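Local structure of fimbrial subunit type 1 (Actinomyces oris, 3UXF) at residues A237-V242 and T299-F304; D227-R232 and N269-Q274; D186-D191 and T202-T207. The protein is the major subunit of type 1 fimbriae, the adhesive fibres anchored to the cell wall on the surface of this Gram-positive bacterium. All blocks are in the same frame, centred on the assembly; numbering follows the deposited sequence.

Contact 1: residues A237-V242 and T299-F304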
loop_
_atom_site.group_PDB
_atom_site.type_symbol
_atom_site.label_atom_id
_atom_site.label_comp_id
_atom_site.label_asym_id
_atom_site.label_seq_id
_atom_site.Cartn_x
_atom_site.Cartn_y
_atom_site.Cartn_z
ATOM N N ALA A 237 15.488 -7.690 13.168
ATOM C CA ALA A 237 15.738 -8.822 12.284
ATOM C C ALA A 237 14.877 -8.779 11.046
ATOM O O ALA A 237 14.167 -9.742 10.735
ATOM C CB ALA A 237 15.517 -10.154 13.020
ATOM N N LEU A 238 14.983 -7.673 10.324
ATOM C CA LEU A 238 14.147 -7.455 9.132
ATOM C C LEU A 238 14.804 -7.922 7.827
ATOM O O LEU A 238 14.130 -7.976 6.774
ATOM C CB LEU A 238 13.811 -5.958 9.056
ATOM C CG LEU A 238 12.843 -5.450 10.126
ATOM C CD1 LEU A 238 12.887 -3.895 10.127
ATOM C CD2 LEU A 238 11.417 -5.998 9.969
ATOM N N THR A 239 16.107 -8.226 7.858
ATOM C CA THR A 239 16.909 -8.583 6.670
ATOM C C THR A 239 16.411 -7.976 5.356
ATOM O O THR A 239 16.042 -8.709 4.446
ATOM C CB THR A 239 17.092 -10.101 6.490
ATOM O OG1 THR A 239 15.828 -10.773 6.501
ATOM C CG2 THR A 239 17.925 -10.650 7.646
ATOM N N PRO A 240 16.417 -6.647 5.266
ATOM C CA PRO A 240 15.822 -5.986 4.099
ATOM C C PRO A 240 16.555 -6.302 2.788
ATOM O O PRO A 240 17.791 -6.497 2.794
ATOM C CB PRO A 240 15.990 -4.496 4.398
ATOM C CG PRO A 240 17.032 -4.427 5.498
ATOM C CD PRO A 240 16.954 -5.687 6.258
ATOM N N VAL A 241 15.784 -6.274 1.690
ATOM C CA VAL A 241 16.311 -6.321 0.340
ATOM C C VAL A 241 15.690 -5.121 -0.362
ATOM O O VAL A 241 14.480 -4.900 -0.246
ATOM C CB VAL A 241 15.921 -7.612 -0.382
ATOM C CG1 VAL A 241 16.422 -7.560 -1.813
ATOM C CG2 VAL A 241 16.554 -8.784 0.325
ATOM N N VAL A 242 16.518 -4.325 -1.034
ATOM C CA VAL A 242 16.062 -3.115 -1.709
ATOM C C VAL A 242 16.445 -3.199 -3.174
ATOM O O VAL A 242 17.592 -3.473 -3.502
ATOM C CB VAL A 242 16.690 -1.840 -1.114
ATOM C CG1 VAL A 242 16.118 -0.588 -1.795
ATOM C CG2 VAL A 242 16.417 -1.808 0.413
ATOM N N THR A 299 11.805 -5.041 0.502
ATOM C CA THR A 299 11.260 -6.283 1.078
ATOM C C THR A 299 11.718 -6.309 2.523
ATOM O O THR A 299 12.929 -6.131 2.771
ATOM C CB THR A 299 11.794 -7.518 0.337
ATOM O OG1 THR A 299 11.413 -7.445 -1.042
ATOM C CG2 THR A 299 11.213 -8.796 0.957
ATOM N N LEU A 300 10.757 -6.470 3.439
ATOM C CA LEU A 300 11.048 -6.613 4.873
ATOM C C LEU A 300 10.639 -8.002 5.266
ATOM O O LEU A 300 9.532 -8.451 4.927
ATOM C CB LEU A 300 10.304 -5.561 5.693
ATOM C CG LEU A 300 10.685 -4.099 5.387
ATOM C CD1 LEU A 300 9.858 -3.142 6.300
ATOM C CD2 LEU A 300 12.198 -3.884 5.527
ATOM N N ASN A 301 11.510 -8.701 5.993
ATOM C CA ASN A 301 11.209 -10.076 6.382
ATOM C C ASN A 301 10.854 -10.077 7.861
ATOM O O ASN A 301 11.749 -10.058 8.726
ATOM C CB ASN A 301 12.429 -10.927 6.077
ATOM C CG ASN A 301 12.778 -10.910 4.594
ATOM O OD1 ASN A 301 12.038 -11.450 3.725
ATOM N ND2 ASN A 301 13.941 -10.341 4.287
ATOM N N ALA A 302 9.557 -10.082 8.160
ATOM C CA ALA A 302 9.080 -9.919 9.515
ATOM C C ALA A 302 9.173 -11.234 10.269
ATOM O O ALA A 302 8.724 -12.265 9.794
ATOM C CB ALA A 302 7.648 -9.432 9.508
ATOM N N LYS A 303 9.765 -11.183 11.457
ATOM C CA LYS A 303 9.954 -12.374 12.267
ATOM C C LYS A 303 9.319 -12.156 13.612
ATOM O O LYS A 303 9.203 -11.007 14.076
ATOM C CB LYS A 303 11.448 -12.550 12.504
ATOM C CG LYS A 303 12.298 -12.748 11.245
ATOM C CD LYS A 303 12.129 -14.098 10.649
ATOM C CE LYS A 303 13.257 -14.409 9.641
ATOM N NZ LYS A 303 13.199 -13.709 8.295
ATOM N N PHE A 304 8.948 -13.256 14.271
ATOM C CA PHE A 304 8.222 -13.209 15.530
ATOM C C PHE A 304 8.832 -14.190 16.525
ATOM O O PHE A 304 9.445 -15.163 16.133
ATOM C CB PHE A 304 6.757 -13.649 15.315
ATOM C CG PHE A 304 6.047 -12.839 14.238
ATOM C CD1 PHE A 304 5.466 -11.634 14.544
ATOM C CD2 PHE A 304 5.988 -13.341 12.946
ATOM C CE1 PHE A 304 4.827 -10.873 13.534
ATOM C CE2 PHE A 304 5.343 -12.593 11.939
ATOM C CZ PHE A 304 4.776 -11.373 12.246
HETATM O O HOH W 1 14.787 -11.633 8.853
#
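Val241 and Thr299 form the one regular bridge of this contact, an antiparallel hydrogen-bonded pair. Thr299 N donates to Val241 O at 2.8 Å in a nearly straight bond (170° at the hydrogen). Val241 N donates back to Thr299 O at 3.1 Å. Thr299 O also receives a CA-H...O contact from Pro240 CA at 3.2 Å. Just before this pair the regular ladder breaks down. Thr239, between Leu238 and Pro240, has a left-handed backbone conformation (phi 28°). Asn301 N still reaches Leu238 O at 2.8 Å, and this bond and the Val241-Thr299 pair are the tight part of the contact.

The inner side is apolar, with ordinary packing. Pro240 CB lies 4.0 Å from Leu300 CD2, and Leu238 CB leans more loosely on the same methyl. Leu238 also meets Ala271 and Pro240 meets Ile273, both on strand 269-275, so this side faces the interior of the sandwich.

The solvent side is polar and joined through water. Here the Thr239 and Asn301 side chains cross at about a right angle. Asn301 ND2 donates to Thr239 OG1 at 2.9 Å, with the hydroxyl tilted out of the amide plane. A chi1 of 53° tucks that hydroxyl between its own backbone N and carbonyl carbon, facing the amide. ND2 also makes weak bonds to Thr239 O and Leu238 O. A water joins Ala237 O, Thr239 OG1 and Lys303 NZ, and accepts from the lysine at 2.7 Å.

The chemistry implies that side-chain amide, ammonium and water supplement the backbone bonding where the regular ladder ends.

Contact 2: residues D227-R232 and N269-Q274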
loop_
_atom_site.group_PDB
_atom_site.type_symbol
_atom_site.label_atom_id
_atom_site.label_comp_id
_atom_site.label_asym_id
_atom_site.label_seq_id
_atom_site.Cartn_x
_atom_site.Cartn_y
_atom_site.Cartn_z
ATOM N N ASP A 227 8.353 2.348 7.410
ATOM C CA ASP A 227 7.375 1.349 7.715
ATOM C C ASP A 227 6.986 1.473 9.193
ATOM O O ASP A 227 7.845 1.475 10.095
ATOM C CB ASP A 227 7.921 -0.046 7.438
ATOM C CG ASP A 227 6.856 -1.067 7.515
ATOM O OD1 ASP A 227 6.279 -1.285 8.600
ATOM O OD2 ASP A 227 6.578 -1.650 6.465
ATOM N N ARG A 228 5.687 1.584 9.430
ATOM C CA ARG A 228 5.159 1.562 10.790
ATOM C C ARG A 228 4.938 0.113 11.192
ATOM O O ARG A 228 4.027 -0.547 10.695
ATOM C CB ARG A 228 3.873 2.368 10.908
ATOM C CG ARG A 228 3.395 2.434 12.366
ATOM C CD ARG A 228 2.116 3.263 12.478
ATOM N NE ARG A 228 0.985 2.503 11.965
ATOM C CZ ARG A 228 -0.255 2.966 11.947
ATOM N NH1 ARG A 228 -0.499 4.201 12.394
ATOM N NH2 ARG A 228 -1.243 2.219 11.478
ATOM N N LEU A 229 5.771 -0.368 12.110
ATOM C CA LEU A 229 5.802 -1.794 12.453
ATOM C C LEU A 229 5.018 -2.077 13.715
ATOM O O LEU A 229 5.207 -1.440 14.744
ATOM C CB LEU A 229 7.232 -2.229 12.766
ATOM C CG LEU A 229 8.232 -2.225 11.605
ATOM C CD1 LEU A 229 9.658 -2.341 12.086
ATOM C CD2 LEU A 229 7.869 -3.394 10.677
ATOM N N ASP A 230 4.151 -3.074 13.644
ATOM C CA ASP A 230 3.525 -3.578 14.845
ATOM C C ASP A 230 4.629 -4.025 15.806
ATOM O O ASP A 230 5.640 -4.613 15.406
ATOM C CB ASP A 230 2.643 -4.752 14.429
ATOM C CG ASP A 230 1.806 -5.300 15.570
ATOM O OD1 ASP A 230 2.366 -6.024 16.416
ATOM O OD2 ASP A 230 0.579 -5.048 15.602
ATOM N N LYS A 231 4.430 -3.734 17.086
ATOM C CA LYS A 231 5.444 -4.107 18.063
ATOM C C LYS A 231 5.682 -5.602 18.245
ATOM O O LYS A 231 6.711 -5.990 18.818
ATOM C CB LYS A 231 5.126 -3.481 19.413
ATOM C CG LYS A 231 5.251 -1.981 19.401
ATOM C CD LYS A 231 5.632 -1.486 20.779
ATOM C CE LYS A 231 6.002 -0.008 20.699
ATOM N NZ LYS A 231 6.445 0.544 22.005
ATOM N N ARG A 232 4.807 -6.463 17.722
ATOM C CA ARG A 232 5.076 -7.901 17.742
ATOM C C ARG A 232 6.176 -8.379 16.770
ATOM O O ARG A 232 6.668 -9.487 16.906
ATOM C CB ARG A 232 3.790 -8.694 17.503
ATOM C CG ARG A 232 2.782 -8.569 18.593
ATOM C CD ARG A 232 1.415 -9.120 18.161
ATOM N NE ARG A 232 0.758 -8.169 17.241
ATOM C CZ ARG A 232 -0.526 -8.242 16.870
ATOM N NH1 ARG A 232 -1.301 -9.224 17.319
ATOM N NH2 ARG A 232 -1.043 -7.339 16.003
ATOM N N ASN A 269 6.702 0.310 16.434
ATOM C CA ASN A 269 8.086 0.639 16.140
ATOM C C ASN A 269 8.194 1.070 14.699
ATOM O O ASN A 269 7.173 1.198 14.009
ATOM C CB ASN A 269 9.002 -0.544 16.410
ATOM C CG ASN A 269 8.950 -0.963 17.856
ATOM O OD1 ASN A 269 8.918 -0.113 18.736
ATOM N ND2 ASN A 269 8.915 -2.275 18.109
ATOM N N TRP A 270 9.419 1.396 14.294
ATOM C CA TRP A 270 9.600 2.127 13.043
ATOM C C TRP A 270 10.840 1.654 12.305
ATOM O O TRP A 270 11.874 1.354 12.910
ATOM C CB TRP A 270 9.739 3.629 13.320
ATOM C CG TRP A 270 8.553 4.197 13.948
ATOM C CD1 TRP A 270 8.339 4.380 15.302
ATOM C CD2 TRP A 270 7.383 4.681 13.288
ATOM N NE1 TRP A 270 7.113 4.944 15.499
ATOM C CE2 TRP A 270 6.498 5.144 14.289
ATOM C CE3 TRP A 270 6.988 4.779 11.945
ATOM C CZ2 TRP A 270 5.246 5.694 14.001
ATOM C CZ3 TRP A 270 5.731 5.346 11.667
ATOM C CH2 TRP A 270 4.880 5.786 12.692
ATOM N N ALA A 271 10.731 1.528 10.969
ATOM C CA ALA A 271 11.878 1.148 10.155
ATOM C C ALA A 271 11.892 2.080 8.963
ATOM O O ALA A 271 10.886 2.204 8.272
ATOM C CB ALA A 271 11.723 -0.277 9.660
ATOM N N THR A 272 13.022 2.729 8.716
ATOM C CA THR A 272 13.153 3.608 7.560
ATOM C C THR A 272 14.260 3.069 6.664
ATOM O O THR A 272 15.381 2.781 7.133
ATOM C CB THR A 272 13.573 5.018 8.001
ATOM O OG1 THR A 272 12.555 5.556 8.854
ATOM C CG2 THR A 272 13.712 5.943 6.785
ATOM N N ILE A 273 13.959 2.933 5.372
ATOM C CA ILE A 273 15.002 2.713 4.381
ATOM C C ILE A 273 15.307 4.080 3.798
ATOM O O ILE A 273 14.436 4.723 3.213
ATOM C CB ILE A 273 14.554 1.719 3.274
ATOM C CG1 ILE A 273 14.366 0.310 3.832
ATOM C CG2 ILE A 273 15.535 1.734 2.082
ATOM C CD1 ILE A 273 15.613 -0.380 4.265
ATOM N N GLN A 274 16.522 4.544 4.032
ATOM C CA GLN A 274 16.940 5.880 3.621
ATOM C C GLN A 274 17.987 5.738 2.527
ATOM O O GLN A 274 19.033 5.157 2.754
ATOM C CB GLN A 274 17.506 6.598 4.851
ATOM C CG GLN A 274 18.070 8.017 4.609
ATOM C CD GLN A 274 18.788 8.500 5.869
ATOM O OE1 GLN A 274 19.911 8.075 6.146
ATOM N NE2 GLN A 274 18.098 9.316 6.681
HETATM O O HOH W 2 8.465 -3.969 15.834
HETATM O O HOH W 3 8.813 -4.793 19.672
#
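Asp227, Arg228 and Leu229 pair with Ala271, Trp270 and Asn269 in an antiparallel ladder. The strand axes come within 4.7 Å, with directions 153° apart. Asp227 N donates to Ala271 O at 2.7 Å, nearly in line with the carbonyl. Leu229 N meets Asn269 O at 2.8 Å from well above the carbonyl plane.

Arg228 and Trp270 share one face, side by side. With the arginine CG anti to the backbone N (chi1 -175°), CG sits over the six-membered ring, offset toward its rim, 4.0 Å from the centroid in a CH-pi contact. The guanidinium runs on to Thr339 O. On the other face Leu229 CD1 touches Ala271 CB at 3.8 Å.

Beyond the ladder Lys231 crosses Asn269, with CE 3.5 Å from OD1, and its NZ binds Gly265 O and Lys266 O. One water bridges Asn269 ND2 and Asp230 O. Asp230 OD1 accepts from Arg232 N in an Asx turn and from Arg232 NE, which with NH2 grips the carboxylate side-on in a salt bridge.

Strand 269-275 is flanked on its far side by strand 258-264, and strand 224-229 by strand 312-321. Trp330 meets the Trp270 ring.

Contact 3: residues D186-D191 and T202-T207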
loop_
_atom_site.group_PDB
_atom_site.type_symbol
_atom_site.label_atom_id
_atom_site.label_comp_id
_atom_site.label_asym_id
_atom_site.label_seq_id
_atom_site.Cartn_x
_atom_site.Cartn_y
_atom_site.Cartn_z
ATOM N N ASP A 186 2.564 1.445 -2.604
ATOM C CA ASP A 186 1.777 0.263 -2.333
ATOM C C ASP A 186 2.517 -0.628 -1.356
ATOM O O ASP A 186 3.751 -0.587 -1.306
ATOM C CB ASP A 186 1.571 -0.525 -3.632
ATOM C CG ASP A 186 0.693 0.239 -4.630
ATOM O OD1 ASP A 186 -0.555 0.211 -4.461
ATOM O OD2 ASP A 186 1.236 0.877 -5.579
ATOM N N LYS A 187 1.755 -1.331 -0.526
ATOM C CA LYS A 187 2.356 -2.345 0.347
ATOM C C LYS A 187 1.619 -3.646 0.161
ATOM O O LYS A 187 0.390 -3.648 0.060
ATOM C CB LYS A 187 2.278 -1.924 1.827
ATOM C CG LYS A 187 2.931 -2.975 2.737
ATOM C CD LYS A 187 3.071 -2.397 4.207
ATOM C CE LYS A 187 3.547 -3.532 5.096
ATOM N NZ LYS A 187 4.138 -3.052 6.384
ATOM N N GLN A 188 2.369 -4.742 0.102
ATOM C CA GLN A 188 1.776 -6.070 0.035
ATOM C C GLN A 188 2.311 -6.910 1.160
ATOM O O GLN A 188 3.393 -6.645 1.726
ATOM C CB GLN A 188 2.218 -6.763 -1.250
ATOM C CG GLN A 188 1.735 -6.016 -2.507
ATOM C CD GLN A 188 2.416 -6.516 -3.749
ATOM O OE1 GLN A 188 3.490 -6.042 -4.120
ATOM N NE2 GLN A 188 1.803 -7.509 -4.410
ATOM N N VAL A 189 1.577 -7.965 1.468
ATOM C CA VAL A 189 2.052 -8.932 2.453
ATOM C C VAL A 189 1.962 -10.317 1.842
ATOM O O VAL A 189 1.020 -10.627 1.096
ATOM C CB VAL A 189 1.240 -8.861 3.767
ATOM C CG1 VAL A 189 -0.232 -9.190 3.529
ATOM C CG2 VAL A 189 1.796 -9.824 4.820
ATOM N N THR A 190 2.956 -11.160 2.128
ATOM C CA THR A 190 2.883 -12.547 1.722
ATOM C C THR A 190 2.857 -13.374 2.991
ATOM O O THR A 190 3.857 -13.426 3.700
ATOM C CB THR A 190 4.121 -12.947 0.890
ATOM O OG1 THR A 190 4.210 -12.094 -0.266
ATOM C CG2 THR A 190 4.000 -14.394 0.424
ATOM N N ASP A 191 1.700 -13.956 3.299
ATOM C CA ASP A 191 1.579 -14.810 4.472
ATOM C C ASP A 191 0.947 -16.129 4.136
ATOM O O ASP A 191 0.636 -16.899 5.023
ATOM C CB ASP A 191 0.780 -14.093 5.563
ATOM C CG ASP A 191 -0.558 -13.572 5.063
ATOM O OD1 ASP A 191 -1.031 -14.128 4.072
ATOM O OD2 ASP A 191 -1.096 -12.591 5.618
ATOM N N THR A 202 6.363 -11.925 4.915
ATOM C CA THR A 202 7.168 -11.027 4.100
ATOM C C THR A 202 6.349 -9.802 3.687
ATOM O O THR A 202 5.211 -9.949 3.224
ATOM C CB THR A 202 7.616 -11.695 2.794
ATOM O OG1 THR A 202 8.282 -12.949 3.067
ATOM C CG2 THR A 202 8.578 -10.788 2.035
ATOM N N TYR A 203 6.915 -8.616 3.867
ATOM C CA TYR A 203 6.269 -7.399 3.381
ATOM C C TYR A 203 7.019 -6.821 2.193
ATOM O O TYR A 203 8.257 -6.854 2.150
ATOM C CB TYR A 203 6.245 -6.347 4.487
ATOM C CG TYR A 203 5.313 -6.686 5.638
ATOM C CD1 TYR A 203 3.961 -6.891 5.432
ATOM C CD2 TYR A 203 5.792 -6.767 6.939
ATOM C CE1 TYR A 203 3.096 -7.159 6.456
ATOM C CE2 TYR A 203 4.924 -7.031 8.003
ATOM C CZ TYR A 203 3.588 -7.240 7.763
ATOM O OH TYR A 203 2.726 -7.511 8.812
ATOM N N THR A 204 6.276 -6.330 1.194
ATOM C CA THR A 204 6.901 -5.774 0.003
ATOM C C THR A 204 6.313 -4.410 -0.207
ATOM O O THR A 204 5.092 -4.264 -0.322
ATOM C CB THR A 204 6.651 -6.645 -1.244
ATOM O OG1 THR A 204 7.024 -8.010 -0.985
ATOM C CG2 THR A 204 7.426 -6.076 -2.468
ATOM N N ILE A 205 7.167 -3.383 -0.189
ATOM C CA ILE A 205 6.710 -2.004 -0.324
ATOM C C ILE A 205 7.231 -1.450 -1.648
ATOM O O ILE A 205 8.406 -1.541 -1.943
ATOM C CB ILE A 205 7.255 -1.123 0.815
ATOM C CG1 ILE A 205 6.849 -1.707 2.163
ATOM C CG2 ILE A 205 6.786 0.325 0.637
ATOM C CD1 ILE A 205 7.730 -1.196 3.268
ATOM N N THR A 206 6.344 -0.909 -2.489
ATOM C CA THR A 206 6.755 -0.472 -3.801
ATOM C C THR A 206 6.347 0.969 -3.981
ATOM O O THR A 206 5.165 1.297 -3.837
ATOM C CB THR A 206 6.103 -1.364 -4.903
ATOM O OG1 THR A 206 6.376 -2.743 -4.615
ATOM C CG2 THR A 206 6.690 -1.063 -6.273
ATOM N N THR A 207 7.324 1.819 -4.263
ATOM C CA THR A 207 7.079 3.279 -4.257
ATOM C C THR A 207 7.567 3.940 -5.540
ATOM O O THR A 207 8.709 3.721 -5.985
ATOM C CB THR A 207 7.787 3.951 -3.064
ATOM O OG1 THR A 207 9.154 3.533 -3.019
ATOM C CG2 THR A 207 7.135 3.544 -1.779
HETATM O O HOH W 4 3.640 1.338 -6.305
HETATM O O HOH W 5 4.332 -3.654 -3.021
HETATM O O HOH W 6 5.036 -9.333 0.312
#
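Thr204 O is gripped by two donors, Gln188 N at 2.8 Å and a water at 2.9 Å. It sits midway along a beta hairpin of strands 185-190 and 201-208, whose first strand is the edge strand of one sheet of a beta sandwich. Asp186, Gln188 and Thr190 make hydrogen-bonded pairs with Thr206, Thr204 and Thr202, six backbone bonds in all.

Their side chains form a polar face ordered by water. The water on Thr204 O also donates to Gln188 OE1 and accepts from Thr206 OG1 at 2.7 Å. A second water links Thr190 OG1, Thr204 OG1 and Thr202 O.

The other face is buried and carries Lys187, Val189, Tyr203 and Ile205. Lys187 is extended, with CG anti to the backbone N (chi1 -179°), and sends NZ inward to a covalent link with Asn316 CG. This is an intramolecular isopeptide bond, which ties the hairpin to strand 312-321. NZ also hydrogen-bonds Asp227 OD2; an acidic residue beside the bond is usual in such pilin crosslinks.

Tyr203 packs against the linkage. NZ lies over the middle of its ring, 3.9 Å from the centroid. Val189 CG2 comes to 3.4 Å from Tyr203 CE1.

All three contacts lie in the middle of the elongated chain, in one beta sandwich. Contact 3 closes first along the chain. Contacts 2 and 1 follow with alternating segments, 227-232, 237-242, 269-274 and 299-304. Contacts 1 and 3 share a sheet, because strands 201-208 and 295-302 are neighbours in it; their centres are about 11 Å apart. Contact 2 belongs to the facing sheet, with its centre about 10 Å from that of contact 1 and 13 Å from that of contact 3. Leu238 and Leu300 pack across to contact 2. The Asp227 to Lys187 bond joins contacts 2 and 3 beside the isopeptide crosslink, which covalently locks the two sheets together, probably strengthening the fimbrial shaft.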